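Local coordinates for C2 domain protein (Ramazzottius varieornatus, PDB 7DF2) that binds calcium ions through a beta-sandwich C2 domain and also carries a bound glucose-containing glycan, its biological role remaining unsettled, at residues R49-G54 with P105-I110; P70-F75 with T97-N102; M128-I133 with V182-R187. All blocks are in the same frame, centred on the assembly; numbering follows the deposited sequence.

Interaction 1 (R49-G54 with P105-I110); sequences RLDTQG and PDVVEI. With GLC (alpha-D-glucopyranose), chain B.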
loop_
_atom_site.group_PDB
_atom_site.type_symbol
_atom_site.label_atom_id
_atom_site.label_comp_id
_atom_site.label_asym_id
_atom_site.label_seq_id
_atom_site.Cartn_x
_atom_site.Cartn_y
_atom_site.Cartn_z
ATOM N N ARG A 49 7.544 -6.588 -3.224
ATOM C CA ARG A 49 7.191 -7.998 -3.288
ATOM C C ARG A 49 6.309 -8.329 -2.098
ATOM O O ARG A 49 6.218 -7.565 -1.134
ATOM C CB ARG A 49 8.439 -8.883 -3.318
ATOM C CG ARG A 49 9.300 -8.753 -2.087
ATOM C CD ARG A 49 10.508 -9.684 -2.186
ATOM N NE ARG A 49 11.248 -9.629 -0.935
ATOM C CZ ARG A 49 12.052 -8.630 -0.590
ATOM N NH1 ARG A 49 12.237 -7.601 -1.417
ATOM N NH2 ARG A 49 12.671 -8.663 0.584
ATOM N N LEU A 50 5.653 -9.484 -2.185
ATOM C CA LEU A 50 4.699 -9.935 -1.179
ATOM C C LEU A 50 5.034 -11.377 -0.847
ATOM O O LEU A 50 5.058 -12.225 -1.746
ATOM C CB LEU A 50 3.268 -9.808 -1.727
ATOM C CG LEU A 50 1.938 -9.906 -0.961
ATOM C CD1 LEU A 50 1.981 -10.898 0.134
ATOM C CD2 LEU A 50 1.434 -8.545 -0.457
ATOM N N ASP A 51 5.281 -11.658 0.435
ATOM C CA ASP A 51 5.534 -13.021 0.908
ATOM C C ASP A 51 4.259 -13.510 1.583
ATOM O O ASP A 51 3.986 -13.161 2.731
ATOM C CB ASP A 51 6.726 -13.062 1.863
ATOM C CG ASP A 51 7.075 -14.496 2.309
ATOM O OD1 ASP A 51 6.491 -15.476 1.777
ATOM O OD2 ASP A 51 7.936 -14.634 3.197
ATOM N N THR A 52 3.460 -14.290 0.851
ATOM C CA THR A 52 2.252 -14.880 1.424
ATOM C C THR A 52 2.561 -16.068 2.322
ATOM O O THR A 52 1.679 -16.508 3.074
ATOM C CB THR A 52 1.316 -15.377 0.331
ATOM O OG1 THR A 52 1.927 -16.506 -0.310
ATOM C CG2 THR A 52 1.030 -14.291 -0.718
ATOM N N GLN A 53 3.773 -16.618 2.221
ATOM C CA GLN A 53 4.145 -17.887 2.847
ATOM C C GLN A 53 3.218 -19.028 2.435
ATOM O O GLN A 53 3.170 -20.075 3.101
ATOM C CB GLN A 53 4.187 -17.761 4.375
ATOM C CG GLN A 53 5.049 -16.607 4.873
ATOM C CD GLN A 53 5.201 -16.625 6.370
ATOM O OE1 GLN A 53 4.227 -16.428 7.094
ATOM N NE2 GLN A 53 6.429 -16.855 6.851
ATOM N N GLY A 54 2.490 -18.834 1.341
ATOM C CA GLY A 54 1.536 -19.805 0.858
ATOM C C GLY A 54 0.276 -19.935 1.672
ATOM O O GLY A 54 -0.452 -20.913 1.488
ATOM N N PRO A 105 4.359 -18.400 -6.965
ATOM C CA PRO A 105 5.224 -18.763 -5.836
ATOM C C PRO A 105 4.795 -18.021 -4.579
ATOM O O PRO A 105 4.112 -16.996 -4.638
ATOM C CB PRO A 105 6.621 -18.313 -6.290
ATOM C CG PRO A 105 6.529 -18.233 -7.769
ATOM C CD PRO A 105 5.124 -17.818 -8.085
ATOM N N ASP A 106 5.195 -18.563 -3.429
ATOM C CA ASP A 106 4.812 -17.951 -2.159
ATOM C C ASP A 106 5.325 -16.519 -2.048
ATOM O O ASP A 106 4.655 -15.660 -1.462
ATOM C CB ASP A 106 5.339 -18.776 -0.995
ATOM C CG ASP A 106 4.619 -20.098 -0.842
ATOM O OD1 ASP A 106 3.628 -20.340 -1.569
ATOM O OD2 ASP A 106 5.051 -20.891 0.018
ATOM N N VAL A 107 6.512 -16.245 -2.586
ATOM C CA VAL A 107 7.039 -14.884 -2.666
ATOM C C VAL A 107 6.737 -14.360 -4.060
ATOM O O VAL A 107 7.256 -14.878 -5.057
ATOM C CB VAL A 107 8.540 -14.823 -2.366
ATOM C CG1 VAL A 107 9.053 -13.387 -2.565
ATOM C CG2 VAL A 107 8.811 -15.284 -0.946
ATOM N N VAL A 108 5.883 -13.343 -4.126
ATOM C CA VAL A 108 5.436 -12.761 -5.384
ATOM C C VAL A 108 6.260 -11.506 -5.629
ATOM O O VAL A 108 6.155 -10.539 -4.870
ATOM C CB VAL A 108 3.935 -12.427 -5.351
ATOM C CG1 VAL A 108 3.485 -11.881 -6.701
ATOM C CG2 VAL A 108 3.094 -13.638 -4.936
ATOM N N GLU A 109 7.066 -11.511 -6.687
ATOM C CA GLU A 109 7.813 -10.319 -7.078
ATOM C C GLU A 109 6.900 -9.393 -7.862
ATOM O O GLU A 109 6.269 -9.820 -8.830
ATOM C CB GLU A 109 9.027 -10.709 -7.911
ATOM C CG GLU A 109 9.975 -11.633 -7.156
ATOM C CD GLU A 109 10.761 -10.897 -6.088
ATOM O OE1 GLU A 109 10.895 -9.656 -6.184
ATOM O OE2 GLU A 109 11.254 -11.556 -5.152
ATOM N N ILE A 110 6.834 -8.126 -7.446
ATOM C CA ILE A 110 5.784 -7.230 -7.927
ATOM C C ILE A 110 6.375 -6.009 -8.619
ATOM O O ILE A 110 6.131 -5.797 -9.810
ATOM C CB ILE A 110 4.857 -6.813 -6.766
ATOM C CG1 ILE A 110 4.147 -8.049 -6.186
ATOM C CG2 ILE A 110 3.806 -5.809 -7.220
ATOM C CD1 ILE A 110 3.461 -7.776 -4.896
HETATM C C1 GLC B . 16.280 -8.854 -6.314
HETATM C C2 GLC B . 15.683 -10.104 -5.654
HETATM C C3 GLC B . 14.216 -9.906 -5.252
HETATM C C4 GLC B . 14.000 -8.547 -4.582
HETATM C C5 GLC B . 14.757 -7.446 -5.323
HETATM C C6 GLC B . 14.590 -6.092 -4.645
HETATM O O2 GLC B . 15.812 -11.243 -6.482
HETATM O O3 GLC B . 13.815 -10.938 -4.367
HETATM O O4 GLC B . 12.620 -8.222 -4.507
HETATM O O5 GLC B . 16.128 -7.794 -5.408
HETATM O O6 GLC B . 14.373 -5.127 -5.649
HETATM O O HOH W 1 1.681 -16.560 -3.287
#
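L50 and V108 form the hydrogen-bonded pair where the end of strand 41-51 meets the start of strand 107-119, antiparallel to it. L50 N donates to V108 O at 2.9 Å, and V108 N returns a nearly straight bond to L50 O at 2.8 Å. This is the tight part. L50 and V108 turn to the buried face, where L50 CB lies 3.8 Å from I110 CD1. I72 of the facing sheet covers L50 and I110. Past the strand, T52 N still reaches D106 O at 2.9 Å. Here strand 41-51 gives way to a turn: D51 OD1 accepts from Q53 N (Asx turn), and T52 OG1 accepts from G54 N (ST turn). A water links T52 OG1 to P105 O.

The other face is looser and bears R49, D51, V107 and E109. D51 CG is anti to the backbone N (chi1 -176°), which lays the carboxylate beside V107, OD1 3.6 Å from V107 CG2. With an alanine at D51, Q53 N would probably be left without its side-chain acceptor and V107 CG2 with only CB beside it, so the turn could move more freely. R49 and E109 run side by side, but their charged atoms do not meet. The R49 guanidinium has a salt bridge to E169 and a cation-pi contact with Y183. The E109 chain bends at chi2 (-74°) and presents both carboxylate oxygens to the glucose. OE1 accepts from glucose O4 at 2.8 Å, and OE2 from glucose O3 at 2.7 Å. R49 NH1 adds only a weak bond to O4. A carboxylate taking two sugar hydroxyls is a familiar carbohydrate-binding arrangement, and it implies that E109 supplies most of the polar grip on the sugar within this contact.

Interaction 2 (P70-F75 with T97-N102); sequences PKIIAF and TLVDAN
T97 starts the contact opposite I73, a non-hydrogen-bonded pair of antiparallel strands. T97 OG1 lies 3.8 Å from I73 CG2, and the extended K71 chain passes it at about a right angle. Next comes L98. Its N donates to I72 O at 2.9 Å, nearly along the C=O axis, while its CD1 packs on A74 CB at 3.7 Å. V99 N also donates to I72 O, at a longer 3.3 Å, in the carbonyl plane and on a lone pair. L98 and V99 thus both face I72: a classic beta bulge, in strand 96-100 at the edge of the five-stranded sheet. V99 O in turn accepts from I72 N at 2.9 Å. At the bulge itself the V99 and I72 side chains lie alongside each other, CB to CB 4.0 Å, on the face covered by I110.

D100 pairs with K71 on the outer face. Its OD2 takes a bond of 2.6 Å from a water that is held only weakly by K71 NZ. Its OD1 is salt-bridged to K135, itself a residue of a calcium site. A101 N then donates, at 2.9 Å, to O of P70, the residue after the calcium ligand D69.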
loop_
_atom_site.group_PDB
_atom_site.type_symbol
_atom_site.label_atom_id
_atom_site.label_comp_id
_atom_site.label_asym_id
_atom_site.label_seq_id
_atom_site.Cartn_x
_atom_site.Cartn_y
_atom_site.Cartn_z
ATOM N N PRO A 70 -3.049 -14.886 -6.247
ATOM C CA PRO A 70 -3.155 -13.596 -5.560
ATOM C C PRO A 70 -3.740 -12.509 -6.450
ATOM O O PRO A 70 -3.380 -12.363 -7.623
ATOM C CB PRO A 70 -1.708 -13.280 -5.176
ATOM C CG PRO A 70 -0.902 -13.979 -6.221
ATOM C CD PRO A 70 -1.653 -15.234 -6.548
ATOM N N LYS A 71 -4.679 -11.768 -5.881
ATOM C CA LYS A 71 -5.065 -10.457 -6.377
ATOM C C LYS A 71 -4.592 -9.472 -5.322
ATOM O O LYS A 71 -5.005 -9.561 -4.158
ATOM C CB LYS A 71 -6.576 -10.342 -6.601
ATOM C CG LYS A 71 -6.995 -8.950 -7.129
ATOM C CD LYS A 71 -8.484 -8.925 -7.512
ATOM C CE LYS A 71 -8.904 -7.531 -7.986
ATOM N NZ LYS A 71 -10.353 -7.465 -8.349
ATOM N N ILE A 72 -3.706 -8.564 -5.712
ATOM C CA ILE A 72 -3.046 -7.663 -4.775
ATOM C C ILE A 72 -3.375 -6.240 -5.188
ATOM O O ILE A 72 -3.150 -5.860 -6.340
ATOM C CB ILE A 72 -1.524 -7.906 -4.751
ATOM C CG1 ILE A 72 -1.247 -9.354 -4.335
ATOM C CG2 ILE A 72 -0.840 -6.927 -3.794
ATOM C CD1 ILE A 72 0.225 -9.794 -4.464
ATOM N N ILE A 73 -3.919 -5.461 -4.258
ATOM C CA ILE A 73 -4.375 -4.104 -4.543
ATOM C C ILE A 73 -3.749 -3.149 -3.535
ATOM O O ILE A 73 -3.407 -3.535 -2.415
ATOM C CB ILE A 73 -5.920 -3.999 -4.510
ATOM C CG1 ILE A 73 -6.442 -4.232 -3.088
ATOM C CG2 ILE A 73 -6.549 -5.024 -5.462
ATOM C CD1 ILE A 73 -7.968 -4.215 -3.003
ATOM N N ALA A 74 -3.577 -1.889 -3.948
ATOM C CA ALA A 74 -2.837 -0.920 -3.148
ATOM C C ALA A 74 -3.477 0.460 -3.229
ATOM O O ALA A 74 -4.156 0.805 -4.200
ATOM C CB ALA A 74 -1.369 -0.817 -3.591
ATOM N N PHE A 75 -3.228 1.256 -2.189
ATOM C CA PHE A 75 -3.768 2.609 -2.101
ATOM C C PHE A 75 -2.894 3.438 -1.168
ATOM O O PHE A 75 -2.431 2.931 -0.143
ATOM C CB PHE A 75 -5.216 2.562 -1.594
ATOM C CG PHE A 75 -5.942 3.882 -1.684
ATOM C CD1 PHE A 75 -6.523 4.286 -2.879
ATOM C CD2 PHE A 75 -6.055 4.701 -0.570
ATOM C CE1 PHE A 75 -7.208 5.491 -2.961
ATOM C CE2 PHE A 75 -6.734 5.907 -0.647
ATOM C CZ PHE A 75 -7.305 6.299 -1.848
ATOM N N THR A 97 -5.325 -2.109 -8.642
ATOM C CA THR A 97 -4.901 -3.504 -8.775
ATOM C C THR A 97 -3.485 -3.562 -9.346
ATOM O O THR A 97 -3.222 -3.028 -10.429
ATOM C CB THR A 97 -5.866 -4.297 -9.658
ATOM O OG1 THR A 97 -7.183 -4.237 -9.108
ATOM C CG2 THR A 97 -5.463 -5.764 -9.725
ATOM N N LEU A 98 -2.576 -4.209 -8.616
ATOM C CA LEU A 98 -1.196 -4.384 -9.044
ATOM C C LEU A 98 -0.912 -5.765 -9.612
ATOM O O LEU A 98 -0.125 -5.888 -10.558
ATOM C CB LEU A 98 -0.241 -4.134 -7.876
ATOM C CG LEU A 98 -0.433 -2.830 -7.113
ATOM C CD1 LEU A 98 0.611 -2.712 -6.013
ATOM C CD2 LEU A 98 -0.360 -1.639 -8.045
ATOM N N VAL A 99 -1.508 -6.808 -9.032
ATOM C CA VAL A 99 -1.294 -8.191 -9.429
ATOM C C VAL A 99 -2.649 -8.877 -9.482
ATOM O O VAL A 99 -3.480 -8.699 -8.584
ATOM C CB VAL A 99 -0.356 -8.924 -8.445
ATOM C CG1 VAL A 99 -0.178 -10.378 -8.855
ATOM C CG2 VAL A 99 0.985 -8.181 -8.343
ATOM N N ASP A 100 -2.874 -9.676 -10.523
ATOM C CA ASP A 100 -4.075 -10.522 -10.581
ATOM C C ASP A 100 -3.661 -11.816 -11.277
ATOM O O ASP A 100 -3.753 -11.924 -12.507
ATOM C CB ASP A 100 -5.216 -9.818 -11.299
ATOM C CG ASP A 100 -6.547 -10.502 -11.084
ATOM O OD1 ASP A 100 -6.529 -11.666 -10.652
ATOM O OD2 ASP A 100 -7.603 -9.883 -11.340
ATOM N N ALA A 101 -3.204 -12.790 -10.486
ATOM C CA ALA A 101 -2.450 -13.914 -11.030
ATOM C C ALA A 101 -2.916 -15.228 -10.432
ATOM O O ALA A 101 -3.685 -15.270 -9.465
ATOM C CB ALA A 101 -0.944 -13.744 -10.789
ATOM N N ASN A 102 -2.395 -16.318 -11.000
ATOM C CA ASN A 102 -2.805 -17.663 -10.619
ATOM C C ASN A 102 -1.601 -18.540 -10.312
ATOM O O ASN A 102 -0.597 -18.520 -11.038
ATOM C CB ASN A 102 -3.653 -18.302 -11.732
ATOM C CG ASN A 102 -4.986 -17.615 -11.902
ATOM O OD1 ASN A 102 -5.842 -17.664 -11.012
ATOM N ND2 ASN A 102 -5.173 -16.956 -13.038
HETATM O O HOH W 2 -9.100 -7.699 -11.321
#

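Interaction 3 (M128-I133 with V182-R187); sequences MRVRAI and VYLRYR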
loop_
_atom_site.group_PDB
_atom_site.type_symbol
_atom_site.label_atom_id
_atom_site.label_comp_id
_atom_site.label_asym_id
_atom_site.label_seq_id
_atom_site.Cartn_x
_atom_site.Cartn_y
_atom_site.Cartn_z
ATOM N N MET A 128 0.248 3.728 3.773
ATOM C CA MET A 128 0.350 2.849 2.613
ATOM C C MET A 128 -0.470 1.601 2.918
ATOM O O MET A 128 -0.220 0.933 3.928
ATOM C CB MET A 128 1.809 2.500 2.340
ATOM C CG MET A 128 2.632 3.704 1.904
ATOM S SD MET A 128 4.327 3.247 1.503
ATOM C CE MET A 128 5.072 3.061 3.115
ATOM N N ARG A 129 -1.478 1.320 2.091
ATOM C CA ARG A 129 -2.408 0.217 2.327
ATOM C C ARG A 129 -2.264 -0.799 1.204
ATOM O O ARG A 129 -2.248 -0.428 0.028
ATOM C CB ARG A 129 -3.861 0.706 2.404
ATOM C CG ARG A 129 -4.168 1.577 3.613
ATOM C CD ARG A 129 -5.672 1.806 3.721
ATOM N NE ARG A 129 -5.997 2.654 4.861
ATOM C CZ ARG A 129 -6.263 2.200 6.082
ATOM N NH1 ARG A 129 -6.247 0.893 6.336
ATOM N NH2 ARG A 129 -6.549 3.057 7.052
ATOM N N VAL A 130 -2.174 -2.081 1.563
ATOM C CA VAL A 130 -2.163 -3.167 0.589
ATOM C C VAL A 130 -3.123 -4.239 1.078
ATOM O O VAL A 130 -3.164 -4.552 2.274
ATOM C CB VAL A 130 -0.755 -3.778 0.393
ATOM C CG1 VAL A 130 -0.807 -4.992 -0.540
ATOM C CG2 VAL A 130 0.221 -2.742 -0.160
ATOM N N ARG A 131 -3.905 -4.789 0.161
ATOM C CA ARG A 131 -4.734 -5.945 0.480
ATOM C C ARG A 131 -4.438 -7.061 -0.509
ATOM O O ARG A 131 -4.399 -6.837 -1.726
ATOM C CB ARG A 131 -6.224 -5.593 0.464
ATOM C CG ARG A 131 -7.148 -6.826 0.628
ATOM C CD ARG A 131 -8.604 -6.361 0.754
ATOM N NE ARG A 131 -9.551 -7.465 0.834
ATOM C CZ ARG A 131 -9.896 -8.071 1.967
ATOM N NH1 ARG A 131 -9.369 -7.684 3.116
ATOM N NH2 ARG A 131 -10.774 -9.064 1.949
ATOM N N ALA A 132 -4.226 -8.263 0.012
ATOM C CA ALA A 132 -3.984 -9.433 -0.815
ATOM C C ALA A 132 -5.039 -10.482 -0.511
ATOM O O ALA A 132 -5.292 -10.790 0.656
ATOM C CB ALA A 132 -2.581 -10.007 -0.569
ATOM N N ILE A 133 -5.655 -11.031 -1.556
ATOM C CA ILE A 133 -6.585 -12.147 -1.400
ATOM C C ILE A 133 -6.172 -13.232 -2.378
ATOM O O ILE A 133 -5.523 -12.980 -3.396
ATOM C CB ILE A 133 -8.073 -11.766 -1.622
ATOM C CG1 ILE A 133 -8.305 -11.290 -3.054
ATOM C CG2 ILE A 133 -8.499 -10.667 -0.672
ATOM C CD1 ILE A 133 -8.946 -12.319 -3.959
ATOM N N VAL A 182 4.521 -7.605 3.212
ATOM C CA VAL A 182 4.653 -6.912 1.939
ATOM C C VAL A 182 5.818 -5.947 2.093
ATOM O O VAL A 182 5.938 -5.263 3.115
ATOM C CB VAL A 182 3.366 -6.186 1.501
ATOM C CG1 VAL A 182 3.013 -5.040 2.420
ATOM C CG2 VAL A 182 3.549 -5.659 0.066
ATOM N N TYR A 183 6.709 -5.940 1.115
ATOM C CA TYR A 183 7.882 -5.087 1.170
ATOM C C TYR A 183 7.590 -3.839 0.364
ATOM O O TYR A 183 7.201 -3.933 -0.805
ATOM C CB TYR A 183 9.114 -5.815 0.648
ATOM C CG TYR A 183 9.498 -6.941 1.582
ATOM C CD1 TYR A 183 8.841 -8.157 1.522
ATOM C CD2 TYR A 183 10.471 -6.760 2.557
ATOM C CE1 TYR A 183 9.157 -9.197 2.413
ATOM C CE2 TYR A 183 10.805 -7.790 3.438
ATOM C CZ TYR A 183 10.140 -9.003 3.354
ATOM O OH TYR A 183 10.453 -10.036 4.214
ATOM N N LEU A 184 7.755 -2.682 1.003
ATOM C CA LEU A 184 7.344 -1.400 0.439
ATOM C C LEU A 184 8.508 -0.423 0.423
ATOM O O LEU A 184 9.422 -0.505 1.248
ATOM C CB LEU A 184 6.205 -0.775 1.253
ATOM C CG LEU A 184 4.944 -1.613 1.402
ATOM C CD1 LEU A 184 3.963 -0.918 2.336
ATOM C CD2 LEU A 184 4.330 -1.836 0.020
ATOM N N ARG A 185 8.454 0.518 -0.518
ATOM C CA ARG A 185 9.312 1.700 -0.491
ATOM C C ARG A 185 8.454 2.907 -0.811
ATOM O O ARG A 185 7.449 2.796 -1.518
ATOM C CB ARG A 185 10.441 1.641 -1.528
ATOM C CG ARG A 185 11.363 0.463 -1.434
ATOM C CD ARG A 185 12.546 0.671 -2.369
ATOM N NE ARG A 185 12.157 0.893 -3.763
ATOM C CZ ARG A 185 12.982 1.372 -4.692
ATOM N NH1 ARG A 185 14.233 1.698 -4.360
ATOM N NH2 ARG A 185 12.565 1.534 -5.946
ATOM N N TYR A 186 8.875 4.081 -0.347
ATOM C CA TYR A 186 8.157 5.282 -0.731
ATOM C C TYR A 186 9.138 6.401 -1.019
ATOM O O TYR A 186 10.295 6.376 -0.589
ATOM C CB TYR A 186 7.164 5.738 0.349
ATOM C CG TYR A 186 7.821 6.279 1.594
ATOM C CD1 TYR A 186 8.191 5.432 2.629
ATOM C CD2 TYR A 186 8.055 7.648 1.744
ATOM C CE1 TYR A 186 8.798 5.928 3.785
ATOM C CE2 TYR A 186 8.658 8.150 2.889
ATOM C CZ TYR A 186 9.023 7.286 3.904
ATOM O OH TYR A 186 9.616 7.787 5.039
ATOM N N ARG A 187 8.652 7.358 -1.815
ATOM C CA ARG A 187 9.281 8.652 -2.054
ATOM C C ARG A 187 8.238 9.735 -1.824
ATOM O O ARG A 187 7.038 9.506 -2.002
ATOM C CB ARG A 187 9.830 8.790 -3.497
ATOM C CG ARG A 187 11.151 8.109 -3.744
ATOM C CD ARG A 187 11.897 8.654 -4.956
ATOM N NE ARG A 187 11.039 8.823 -6.128
ATOM C CZ ARG A 187 11.317 9.646 -7.137
ATOM N NH1 ARG A 187 12.426 10.374 -7.108
ATOM N NH2 ARG A 187 10.492 9.747 -8.173
#
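The beta sandwich of the C2 domain has its two sheets face to face here, with M128 and V130 of strand 121-136 meeting V182, L184 and Y186 of strand 181-190. The strand axes pass 9.6 Å apart at 151°, so the two run roughly antiparallel in different layers. Side chains alone bridge the gap. Alternate residues point into the core: M128 and V130 from one sheet, V182, L184 and Y186 from the other. The arginines between them turn outward, and R129 forms a salt bridge with D77.

V130 CG2 lies 4.2 Å from L184 CD2 and 4.4 Å from V182 CG2, so a single methyl serves two partners. L184 divides its branches: CD2 goes to V130, while CD1 lies 4.0 Å from M128 CB. M45 of strand 41-51 also packs on M128 and V130. Close by, M128 touches C148 and L184 touches C172. These two cysteines form a disulfide that ties strand 139-150 of one sheet to strand 170-173 of the other.

M128 covers the most ground. It crosses Y186 at about a right angle, with SD 3.9 Å from Y186 CB. The tyrosine hydroxyl is hydrogen-bonded to N155 ND2. The final bend of the methionine (chi3 -77°) brings CE to 3.9 Å from Y186 CD1.

Overall arrangement
Interaction 3 is the core contact: purely apolar, buried near the chain's centre, and made between the two sheets. Interactions 1 and 2 each join neighbouring strands of a single sheet, a different one in each case, so backbone hydrogen bonds carry them; both have a polar outer side. That side meets the glucose in interaction 1 and lies near the calcium sites in interaction 2. The inward faces come together: I110 packs on I72 and V99, while L50 reaches I72 and V130 across the sandwich, and V182 beside it in its own sheet. Interactions 1 and 3 share a sheet through strands 41-51 and 181-190. Interactions 2 and 3 share the other through strands 70-77 and 121-136.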